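Local coordinates for protein alpha-fucosidase GH29 (Fusarium graminearum, PDB 4PSR) that hydrolyses alpha-L-fucosides, probably including the alpha-1,6-linked fucose on the reducing-end N-acetylglucosamine of glycoprotein glycans, at residues E125-F130 / N225-D230; Y32-A37 / A169-Y174. One frame throughout, in Å; residues are numbered along the deposited sequence.

Contact 1: residues E125-F130 / N225-D230; sequences EHHDGF and NDFSLD. With FUL (beta-L-fucopyranose), chain M; MAN (alpha-D-mannopyranose), chain D.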
ATOM      1  N   GLU A 125     -10.349  -0.126 -14.110  1.00 10.36           N
ATOM      2  CA  GLU A 125      -9.855  -0.519 -15.439  1.00  9.46           C
ATOM      3  C   GLU A 125      -8.453  -1.069 -15.216  1.00  9.94           C
ATOM      4  O   GLU A 125      -7.609  -0.355 -14.664  1.00 10.90           O
ATOM      5  CB  GLU A 125      -9.823   0.645 -16.409  1.00 10.07           C
ATOM      6  CG  GLU A 125      -9.281   0.199 -17.773  1.00 11.12           C
ATOM      7  CD  GLU A 125      -9.445   1.188 -18.889  1.00 12.59           C
ATOM      8  OE1 GLU A 125     -10.167   2.173 -18.743  1.00 11.37           O
ATOM      9  OE2 GLU A 125      -8.789   0.962 -19.949  1.00 11.83           O
ATOM     10  N   HIS A 126      -8.226  -2.309 -15.630  1.00  9.52           N
ATOM     11  CA  HIS A 126      -6.893  -2.900 -15.538  1.00 10.05           C
ATOM     12  C   HIS A 126      -6.108  -2.568 -16.829  1.00  9.64           C
ATOM     13  O   HIS A 126      -6.296  -1.501 -17.374  1.00 10.94           O
ATOM     14  CB  HIS A 126      -7.015  -4.396 -15.213  1.00 10.58           C
ATOM     15  CG  HIS A 126      -5.769  -4.979 -14.654  1.00  9.20           C
ATOM     16  ND1 HIS A 126      -4.917  -5.745 -15.421  1.00 11.60           N
ATOM     17  CD2 HIS A 126      -5.177  -4.842 -13.447  1.00 10.25           C
ATOM     18  CE1 HIS A 126      -3.874  -6.098 -14.687  1.00 13.23           C
ATOM     19  NE2 HIS A 126      -4.003  -5.554 -13.487  1.00 11.94           N
ATOM     20  N   HIS A 127      -5.214  -3.456 -17.283  1.00 10.48           N
ATOM     21  CA  HIS A 127      -4.421  -3.224 -18.495  1.00 10.16           C
ATOM     22  C   HIS A 127      -5.164  -3.631 -19.781  1.00 10.33           C
ATOM     23  O   HIS A 127      -4.657  -3.348 -20.871  1.00 10.74           O
ATOM     24  CB  HIS A 127      -3.125  -4.070 -18.505  1.00 10.41           C
ATOM     25  CG  HIS A 127      -2.188  -3.899 -17.338  1.00  9.20           C
ATOM     26  ND1 HIS A 127      -1.854  -2.684 -16.761  1.00 10.67           N
ATOM     27  CD2 HIS A 127      -1.445  -4.837 -16.699  1.00 10.69           C
ATOM     28  CE1 HIS A 127      -0.944  -2.898 -15.821  1.00 10.32           C
ATOM     29  NE2 HIS A 127      -0.693  -4.191 -15.746  1.00 11.72           N
ATOM     30  N   ASP A 128      -6.328  -4.273 -19.650  1.00 11.20           N
ATOM     31  CA  ASP A 128      -7.004  -4.966 -20.740  1.00 10.34           C
ATOM     32  C   ASP A 128      -7.996  -4.120 -21.528  1.00 10.11           C
ATOM     33  O   ASP A 128      -8.744  -4.658 -22.348  1.00 11.77           O
ATOM     34  CB  ASP A 128      -7.727  -6.195 -20.212  1.00 11.99           C
ATOM     35  CG  ASP A 128      -8.916  -5.850 -19.315  1.00 12.73           C
ATOM     36  OD1 ASP A 128      -8.934  -4.738 -18.731  1.00 12.26           O
ATOM     37  OD2 ASP A 128      -9.830  -6.703 -19.196  1.00 12.22           O
ATOM     38  N   GLY A 129      -8.025  -2.817 -21.288  1.00  9.57           N
ATOM     39  CA  GLY A 129      -8.812  -1.910 -22.107  1.00 10.89           C
ATOM     40  C   GLY A 129     -10.311  -1.799 -21.839  1.00 11.26           C
ATOM     41  O   GLY A 129     -11.031  -1.123 -22.608  1.00 11.32           O
ATOM     42  N   PHE A 130     -10.775  -2.462 -20.785  1.00 11.30           N
ATOM     43  CA  PHE A 130     -12.213  -2.556 -20.449  1.00 10.59           C
ATOM     44  C   PHE A 130     -12.468  -1.638 -19.253  1.00  9.39           C
ATOM     45  O   PHE A 130     -11.996  -1.908 -18.144  1.00 11.26           O
ATOM     46  CB  PHE A 130     -12.516  -4.022 -20.110  1.00 12.64           C
ATOM     47  CG  PHE A 130     -13.993  -4.353 -19.911  1.00 10.87           C
ATOM     48  CD1 PHE A 130     -14.903  -4.159 -20.946  1.00 10.92           C
ATOM     49  CD2 PHE A 130     -14.460  -4.914 -18.728  1.00 11.01           C
ATOM     50  CE1 PHE A 130     -16.257  -4.490 -20.795  1.00 11.25           C
ATOM     51  CE2 PHE A 130     -15.809  -5.266 -18.592  1.00 10.90           C
ATOM     52  CZ  PHE A 130     -16.696  -5.061 -19.619  1.00 11.66           C
ATOM     53  N   ASN A 225      -2.755   4.315  -9.313  1.00 11.34           N
ATOM     54  CA  ASN A 225      -2.240   4.137 -10.677  1.00 11.32           C
ATOM     55  C   ASN A 225      -1.201   3.055 -10.757  1.00  9.97           C
ATOM     56  O   ASN A 225      -0.330   2.964  -9.879  1.00 12.37           O
ATOM     57  CB  ASN A 225      -1.597   5.417 -11.222  1.00  9.73           C
ATOM     58  CG  ASN A 225      -2.585   6.514 -11.431  1.00 10.63           C
ATOM     59  OD1 ASN A 225      -3.142   6.651 -12.548  1.00 12.39           O
ATOM     60  ND2 ASN A 225      -2.796   7.342 -10.406  1.00 11.50           N
ATOM     61  N   ASP A 226      -1.220   2.280 -11.833  1.00 12.43           N
ATOM     62  CA  ASP A 226      -0.180   1.305 -12.105  1.00 10.35           C
ATOM     63  C   ASP A 226       0.942   1.928 -12.953  1.00 11.89           C
ATOM     64  O   ASP A 226       0.879   3.086 -13.304  1.00 11.43           O
ATOM     65  CB  ASP A 226      -0.776   0.061 -12.793  1.00 10.38           C
ATOM     66  CG  ASP A 226      -0.058  -1.219 -12.435  1.00 12.51           C
ATOM     67  OD1 ASP A 226       1.088  -1.129 -11.900  1.00 14.30           O
ATOM     68  OD2 ASP A 226      -0.603  -2.298 -12.680  1.00 12.73           O
ATOM     69  N   PHE A 227       1.938   1.100 -13.241  1.00 12.70           N
ATOM     70  CA  PHE A 227       3.182   1.506 -13.909  1.00 10.08           C
ATOM     71  C   PHE A 227       2.960   1.899 -15.366  1.00 12.71           C
ATOM     72  O   PHE A 227       1.841   1.839 -15.880  1.00 13.45           O
ATOM     73  CB  PHE A 227       4.223   0.378 -13.815  1.00 11.85           C
ATOM     74  CG  PHE A 227       4.039  -0.723 -14.813  1.00 12.56           C
ATOM     75  CD1 PHE A 227       4.872  -0.825 -15.908  1.00 15.01           C
ATOM     76  CD2 PHE A 227       3.037  -1.670 -14.677  1.00 17.75           C
ATOM     77  CE1 PHE A 227       4.711  -1.842 -16.854  1.00 14.98           C
ATOM     78  CE2 PHE A 227       2.880  -2.688 -15.619  1.00 18.57           C
ATOM     79  CZ  PHE A 227       3.727  -2.770 -16.713  1.00 16.41           C
ATOM     80  N   SER A 228       4.052   2.275 -16.033  1.00 11.74           N
ATOM     81  CA  SER A 228       4.063   2.773 -17.426  1.00 11.96           C
ATOM     82  C   SER A 228       3.555   4.210 -17.498  1.00 11.78           C
ATOM     83  O   SER A 228       3.143   4.669 -18.574  1.00 11.41           O
ATOM     84  CB  SER A 228       3.334   1.850 -18.400  1.00 11.52           C
ATOM     85  OG  SER A 228       3.686   2.219 -19.739  1.00 13.74           O
ATOM     86  N   LEU A 229       3.620   4.949 -16.389  1.00 11.34           N
ATOM     87  CA  LEU A 229       3.429   6.385 -16.419  1.00 12.35           C
ATOM     88  C   LEU A 229       4.705   7.060 -16.990  1.00 13.15           C
ATOM     89  O   LEU A 229       4.616   7.935 -17.873  1.00 13.65           O
ATOM     90  CB  LEU A 229       3.068   6.948 -15.022  1.00 12.42           C
ATOM     91  CG  LEU A 229       1.798   6.343 -14.379  1.00 12.52           C
ATOM     92  CD1 LEU A 229       1.568   7.019 -13.066  1.00 13.23           C
ATOM     93  CD2 LEU A 229       0.577   6.498 -15.284  1.00 11.75           C
ATOM     94  N   ASP A 230       5.860   6.663 -16.454  1.00 12.67           N
ATOM     95  CA  ASP A 230       7.187   6.987 -17.045  1.00 11.91           C
ATOM     96  C   ASP A 230       8.160   6.001 -16.433  1.00 11.03           C
ATOM     97  O   ASP A 230       8.900   6.345 -15.491  1.00 14.69           O
ATOM     98  CB  ASP A 230       7.599   8.443 -16.791  1.00 13.80           C
ATOM     99  CG  ASP A 230       8.906   8.840 -17.505  1.00 13.89           C
ATOM    100  OD1 ASP A 230       9.350   8.033 -18.362  1.00 16.13           O
ATOM    101  OD2 ASP A 230       9.428   9.950 -17.174  1.00 14.71           O
TER
HETATM  102  C1  FUL M 622       0.995  -4.871 -11.386  1.00 13.49           C
HETATM  103  C2  FUL M 622       0.023  -5.350 -12.445  1.00 16.14           C
HETATM  104  O2  FUL M 622       0.679  -5.672 -13.682  1.00 13.61           O
HETATM  105  C3  FUL M 622      -0.650  -6.568 -11.868  1.00 13.34           C
HETATM  106  O3  FUL M 622      -1.517  -7.114 -12.838  1.00 12.57           O
HETATM  107  C4  FUL M 622      -1.399  -6.128 -10.636  1.00 13.81           C
HETATM  108  O4  FUL M 622      -2.431  -5.220 -11.010  1.00 13.00           O
HETATM  109  C5  FUL M 622      -0.426  -5.478  -9.660  1.00 14.89           C
HETATM  110  C6  FUL M 622      -1.107  -4.933  -8.423  1.00 15.82           C
HETATM  111  O5  FUL M 622       0.303  -4.405 -10.252  1.00 13.26           O
HETATM  112  O1  FUL M 622       1.716  -3.783 -11.905  1.00 15.10           O
HETATM  113  C1  MAN D   4      13.810  11.491 -21.049  0.51 14.63           C
HETATM  114  C2  MAN D   4      12.425  11.862 -20.554  0.51 15.02           C
HETATM  115  C3  MAN D   4      11.944  10.858 -19.510  0.51 15.62           C
HETATM  116  C4  MAN D   4      12.116   9.415 -19.970  0.51 16.85           C
HETATM  117  C5  MAN D   4      13.515   9.182 -20.552  0.51 16.53           C
HETATM  118  C6  MAN D   4      13.697   7.810 -21.236  0.51 25.65           C
HETATM  119  O2  MAN D   4      11.483  11.793 -21.614  0.49 18.19           O
HETATM  120  O3  MAN D   4      10.601  11.111 -19.188  0.51 16.95           O
HETATM  121  O4  MAN D   4      11.968   8.567 -18.841  0.51 18.95           O
HETATM  122  O5  MAN D   4      13.795  10.184 -21.544  0.51 15.42           O
HETATM  123  O6  MAN D   4      12.603   7.582 -22.127  0.51 31.81           O
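Asp226 meets His127 beside the bound fucose, where the loops that follow strands 119-125 and 222-225 come together in the mouth of the TIM barrel. Its OD2 lies 3.2 Å from CE1 of His127, with carboxylate and imidazole planes only 23° apart; this is close packing, and no hydrogen bond spans the two segments. The two oxygens of Asp226 have different partners. OD1 accepts the anomeric hydroxyl, O1 of the fucose, at 2.7 Å, and also accepts the backbone N-H of Phe227, N to OD1 2.7 Å, on the anti side and 35° out of the carboxylate plane, besides a salt bridge to Lys272. OD2 is bonded to ND1 of His171 and reaches to 3.3 Å from C1 of the sugar. Phe227 follows. With CG wedged between its own backbone N and carbonyl carbon (chi1 80°), the ring leans back toward His127 and brings CE2 to 3.8 Å from that residue's CE1; the rings are nearly perpendicular, but the approach is oblique. Well away from the fucose, Asp230 holds O3 and O4 of a mannose with its two carboxylate oxygens. From the other segment, His127 NE2 bonds O2 of the fucose at 2.9 Å, close to the imidazole plane, and its ND1 is tied to the carbonyl oxygen of His171, which fixes the ring's rotation. His126 NE2 is hydrogen-bonded to O4 at 3.0 Å and weakly to O3. The histidines thus hold the hydroxyls while the carboxylate sits at the anomeric carbon, an arrangement consistent with Asp226 being the nucleophile that retaining GH29 fucosidases carry after the fourth barrel strand, with Lys272 and His171 bonded to one carboxylate oxygen each.

Contact 2: residues Y32-A37 / A169-Y174; sequences YWHWGA and AMHQAY. With FUL (beta-L-fucopyranose), chain M.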
ATOM      1  N   TYR A  32      -9.137  -3.688  -1.997  1.00  8.96           N
ATOM      2  CA  TYR A  32      -9.596  -3.562  -3.370  1.00  9.39           C
ATOM      3  C   TYR A  32      -9.667  -4.928  -4.032  1.00  9.35           C
ATOM      4  O   TYR A  32      -9.342  -5.932  -3.414  1.00  8.55           O
ATOM      5  CB  TYR A  32      -8.797  -2.536  -4.205  1.00  9.72           C
ATOM      6  CG  TYR A  32      -7.382  -2.849  -4.705  1.00 11.22           C
ATOM      7  CD1 TYR A  32      -6.954  -2.298  -5.903  1.00 10.26           C
ATOM      8  CD2 TYR A  32      -6.482  -3.591  -3.973  1.00 10.45           C
ATOM      9  CE1 TYR A  32      -5.692  -2.503  -6.371  1.00 12.13           C
ATOM     10  CE2 TYR A  32      -5.191  -3.811  -4.438  1.00 10.83           C
ATOM     11  CZ  TYR A  32      -4.801  -3.254  -5.623  1.00 10.64           C
ATOM     12  OH  TYR A  32      -3.485  -3.465  -6.050  1.00 11.89           O
ATOM     13  N   TRP A  33     -10.159  -4.963  -5.264  1.00  9.62           N
ATOM     14  CA  TRP A  33     -10.400  -6.234  -5.922  1.00  8.91           C
ATOM     15  C   TRP A  33     -10.118  -6.171  -7.416  1.00  9.92           C
ATOM     16  O   TRP A  33     -10.652  -5.333  -8.129  1.00 10.19           O
ATOM     17  CB  TRP A  33     -11.838  -6.754  -5.654  1.00  9.48           C
ATOM     18  CG  TRP A  33     -12.913  -5.728  -5.702  1.00  9.03           C
ATOM     19  CD1 TRP A  33     -13.711  -5.401  -6.755  1.00  9.30           C
ATOM     20  CD2 TRP A  33     -13.367  -4.943  -4.603  1.00  9.04           C
ATOM     21  NE1 TRP A  33     -14.623  -4.426  -6.391  1.00 11.36           N
ATOM     22  CE2 TRP A  33     -14.411  -4.121  -5.074  1.00 10.90           C
ATOM     23  CE3 TRP A  33     -12.948  -4.810  -3.283  1.00  9.77           C
ATOM     24  CZ2 TRP A  33     -15.055  -3.208  -4.255  1.00 10.56           C
ATOM     25  CZ3 TRP A  33     -13.597  -3.890  -2.470  1.00 10.42           C
ATOM     26  CH2 TRP A  33     -14.625  -3.101  -2.963  1.00 10.91           C
ATOM     27  N   HIS A  34      -9.296  -7.116  -7.850  1.00 10.37           N
ATOM     28  CA  HIS A  34      -9.049  -7.344  -9.269  1.00  9.99           C
ATOM     29  C   HIS A  34     -10.126  -8.282  -9.808  1.00  9.05           C
ATOM     30  O   HIS A  34      -9.943  -9.496  -9.844  1.00 11.27           O
ATOM     31  CB  HIS A  34      -7.663  -7.973  -9.490  1.00 11.20           C
ATOM     32  CG  HIS A  34      -6.510  -7.018  -9.376  1.00 10.49           C
ATOM     33  ND1 HIS A  34      -6.147  -6.385  -8.205  1.00 10.47           N
ATOM     34  CD2 HIS A  34      -5.602  -6.627 -10.305  1.00  9.79           C
ATOM     35  CE1 HIS A  34      -5.077  -5.634  -8.427  1.00 13.79           C
ATOM     36  NE2 HIS A  34      -4.726  -5.770  -9.691  1.00 12.46           N
ATOM     37  N   TRP A  35     -11.213  -7.693 -10.278  1.00 10.59           N
ATOM     38  CA  TRP A  35     -12.339  -8.449 -10.804  1.00  9.60           C
ATOM     39  C   TRP A  35     -12.787  -7.785 -12.067  1.00  9.41           C
ATOM     40  O   TRP A  35     -13.082  -6.594 -12.075  1.00 11.36           O
ATOM     41  CB  TRP A  35     -13.480  -8.459  -9.792  1.00 10.92           C
ATOM     42  CG  TRP A  35     -14.689  -9.250 -10.212  1.00  9.87           C
ATOM     43  CD1 TRP A  35     -14.753 -10.579 -10.493  1.00 13.41           C
ATOM     44  CD2 TRP A  35     -16.001  -8.732 -10.400  1.00 10.30           C
ATOM     45  NE1 TRP A  35     -16.034 -10.916 -10.841  1.00 12.47           N
ATOM     46  CE2 TRP A  35     -16.820  -9.795 -10.783  1.00 10.35           C
ATOM     47  CE3 TRP A  35     -16.558  -7.456 -10.277  1.00 12.54           C
ATOM     48  CZ2 TRP A  35     -18.188  -9.639 -11.029  1.00 12.40           C
ATOM     49  CZ3 TRP A  35     -17.922  -7.297 -10.510  1.00 14.92           C
ATOM     50  CH2 TRP A  35     -18.715  -8.382 -10.887  1.00 13.55           C
ATOM     51  N   GLY A  36     -12.837  -8.539 -13.158  1.00 10.40           N
ATOM     52  CA  GLY A  36     -13.255  -7.965 -14.428  1.00 10.96           C
ATOM     53  C   GLY A  36     -13.299  -8.994 -15.545  1.00  9.42           C
ATOM     54  O   GLY A  36     -13.306 -10.172 -15.278  1.00 10.35           O
ATOM     55  N   ALA A  37     -13.329  -8.521 -16.785  1.00 12.07           N
ATOM     56  CA  ALA A  37     -13.361  -9.436 -17.914  1.00 10.76           C
ATOM     57  C   ALA A  37     -12.089 -10.280 -17.975  1.00 11.92           C
ATOM     58  O   ALA A  37     -12.109 -11.373 -18.510  1.00 11.67           O
ATOM     59  CB  ALA A  37     -13.554  -8.688 -19.221  1.00 12.48           C
ATOM     60  N   ALA A 169      -8.750   1.888  -8.556  1.00  9.24           N
ATOM     61  CA  ALA A 169      -7.485   1.502  -9.210  1.00 10.02           C
ATOM     62  C   ALA A 169      -7.615   1.532 -10.716  1.00 11.10           C
ATOM     63  O   ALA A 169      -8.580   1.024 -11.318  1.00 10.50           O
ATOM     64  CB  ALA A 169      -7.010   0.128  -8.718  1.00 10.54           C
ATOM     65  N   MET A 170      -6.600   2.153 -11.330  1.00  9.64           N
ATOM     66  CA  MET A 170      -6.527   2.395 -12.760  1.00 10.59           C
ATOM     67  C   MET A 170      -5.181   1.911 -13.279  1.00 10.31           C
ATOM     68  O   MET A 170      -4.142   2.344 -12.776  1.00 10.25           O
ATOM     69  CB  MET A 170      -6.686   3.876 -13.040  1.00  9.50           C
ATOM     70  CG  MET A 170      -8.022   4.460 -12.616  1.00 10.13           C
ATOM     71  SD  MET A 170      -9.399   3.922 -13.648  1.00 11.35           S
ATOM     72  CE  MET A 170      -9.092   4.947 -15.106  1.00 13.84           C
ATOM     73  N   HIS A 171      -5.199   1.020 -14.264  1.00 10.01           N
ATOM     74  CA  HIS A 171      -3.970   0.433 -14.794  1.00  8.80           C
ATOM     75  C   HIS A 171      -3.907   0.607 -16.336  1.00 11.35           C
ATOM     76  O   HIS A 171      -3.376  -0.245 -17.053  1.00 10.81           O
ATOM     77  CB  HIS A 171      -3.818  -1.076 -14.443  1.00 10.80           C
ATOM     78  CG  HIS A 171      -4.261  -1.498 -13.061  1.00 10.78           C
ATOM     79  ND1 HIS A 171      -3.481  -2.295 -12.253  1.00 10.07           N
ATOM     80  CD2 HIS A 171      -5.425  -1.304 -12.382  1.00 11.08           C
ATOM     81  CE1 HIS A 171      -4.144  -2.582 -11.138  1.00 11.36           C
ATOM     82  NE2 HIS A 171      -5.326  -1.994 -11.195  1.00 11.29           N
ATOM     83  N   GLN A 172      -4.411   1.740 -16.817  1.00 10.69           N
ATOM     84  CA  GLN A 172      -4.703   1.880 -18.243  1.00 10.81           C
ATOM     85  C   GLN A 172      -3.541   2.396 -19.090  1.00 12.83           C
ATOM     86  O   GLN A 172      -3.657   2.439 -20.311  1.00 12.36           O
ATOM     87  CB  GLN A 172      -6.012   2.648 -18.473  1.00 10.56           C
ATOM     88  CG  GLN A 172      -5.977   4.163 -18.488  1.00 11.95           C
ATOM     89  CD  GLN A 172      -5.806   4.852 -17.146  1.00 11.05           C
ATOM     90  OE1 GLN A 172      -5.382   4.233 -16.161  1.00 11.42           O
ATOM     91  NE2 GLN A 172      -6.125   6.148 -17.089  1.00 10.71           N
ATOM     92  N   ALA A 173      -2.411   2.711 -18.468  1.00 11.39           N
ATOM     93  CA  ALA A 173      -1.215   3.094 -19.238  1.00 10.92           C
ATOM     94  C   ALA A 173      -0.583   1.930 -19.963  1.00 10.64           C
ATOM     95  O   ALA A 173      -0.178   2.071 -21.140  1.00 11.29           O
ATOM     96  CB  ALA A 173      -0.199   3.746 -18.347  1.00 11.43           C
ATOM     97  N   TYR A 174      -0.440   0.770 -19.326  1.00 10.91           N
ATOM     98  CA  TYR A 174       0.290  -0.321 -19.979  1.00 10.71           C
ATOM     99  C   TYR A 174      -0.511  -0.913 -21.138  1.00 11.06           C
ATOM    100  O   TYR A 174       0.039  -1.535 -22.063  1.00 12.60           O
ATOM    101  CB  TYR A 174       0.706  -1.385 -18.957  1.00 12.13           C
ATOM    102  CG  TYR A 174       1.551  -2.512 -19.479  1.00 10.25           C
ATOM    103  CD1 TYR A 174       2.602  -2.286 -20.369  1.00 12.45           C
ATOM    104  CD2 TYR A 174       1.358  -3.801 -19.021  1.00 13.11           C
ATOM    105  CE1 TYR A 174       3.372  -3.325 -20.819  1.00 12.06           C
ATOM    106  CE2 TYR A 174       2.135  -4.858 -19.474  1.00 12.72           C
ATOM    107  CZ  TYR A 174       3.158  -4.610 -20.358  1.00 12.43           C
ATOM    108  OH  TYR A 174       3.905  -5.699 -20.783  1.00 14.86           O
TER
HETATM  109  C1  FUL M 622       0.995  -4.871 -11.386  1.00 13.49           C
HETATM  110  C2  FUL M 622       0.023  -5.350 -12.445  1.00 16.14           C
HETATM  111  O2  FUL M 622       0.679  -5.672 -13.682  1.00 13.61           O
HETATM  112  C3  FUL M 622      -0.650  -6.568 -11.868  1.00 13.34           C
HETATM  113  O3  FUL M 622      -1.517  -7.114 -12.838  1.00 12.57           O
HETATM  114  C4  FUL M 622      -1.399  -6.128 -10.636  1.00 13.81           C
HETATM  115  O4  FUL M 622      -2.431  -5.220 -11.010  1.00 13.00           O
HETATM  116  C5  FUL M 622      -0.426  -5.478  -9.660  1.00 14.89           C
HETATM  117  C6  FUL M 622      -1.107  -4.933  -8.423  1.00 15.82           C
HETATM  118  O5  FUL M 622       0.303  -4.405 -10.252  1.00 13.26           O
HETATM  119  O1  FUL M 622       1.716  -3.783 -11.905  1.00 15.10           O
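Two imidazoles, those of His34 and His171, converge on one hydroxyl of the fucose without bonding to each other. They stand at the C-terminal ends of strands 29-33 and 165-170 of the TIM barrel, the usual place for its active site; strand 119-125 runs between these two, so the side chains meet inside the barrel across their common neighbour. NE2 of His34 lies 3.5 Å from CE1 of His171, and the ring planes are 73° apart in an oblique pair, neither stack nor T-shape. His34 makes the firm bond: its NE2 meets O4 of the sugar at 2.7 Å, close to the imidazole plane, while Asn342 bonds ND1 and so sets the flip of the ring. His171 spends its own ND1 on Asp226 and gives O4 only a packing contact, through CE1 at 3.1 Å.

Deeper in the barrel the touching is apolar. Tyr32 has CG between the backbone N and the carbonyl carbon (chi1 74°), which sends the ring inward from its strand until CD1 comes to 3.7 Å from CB of Ala169. The methyl group sits at the ring's edge, in its plane, whereas His34 ND1 lies over one face toward the rim. At the far end of the phenol, OH rests 3.7 Å from C6, the methyl carbon of the fucose.

Overall arrangement
Contacts 1 and 2 have centres 7 Å apart and build adjoining walls of one fucose pocket. Their segments alternate along the chain, lying at the ends of the first four barrel strands in turn, so 169-174 is laid between the two segments of contact 1. The seam is backbone as well as side chain: Glu125 O lies 2.8 Å from His171 N, a probable hydrogen bond, and Phe227 CZ packs 3.5 Å from Tyr174 CD2. His171 is shared: its ring touches His34 in contact 2, and its ring and backbone also meet the segments of contact 1. Contact 1 meets O1 to O4 of the sugar, contact 2 O4 and the methyl carbon C6, so both reach O4; Glu46, Trp47 and Lys272 add further hydrogen bonds.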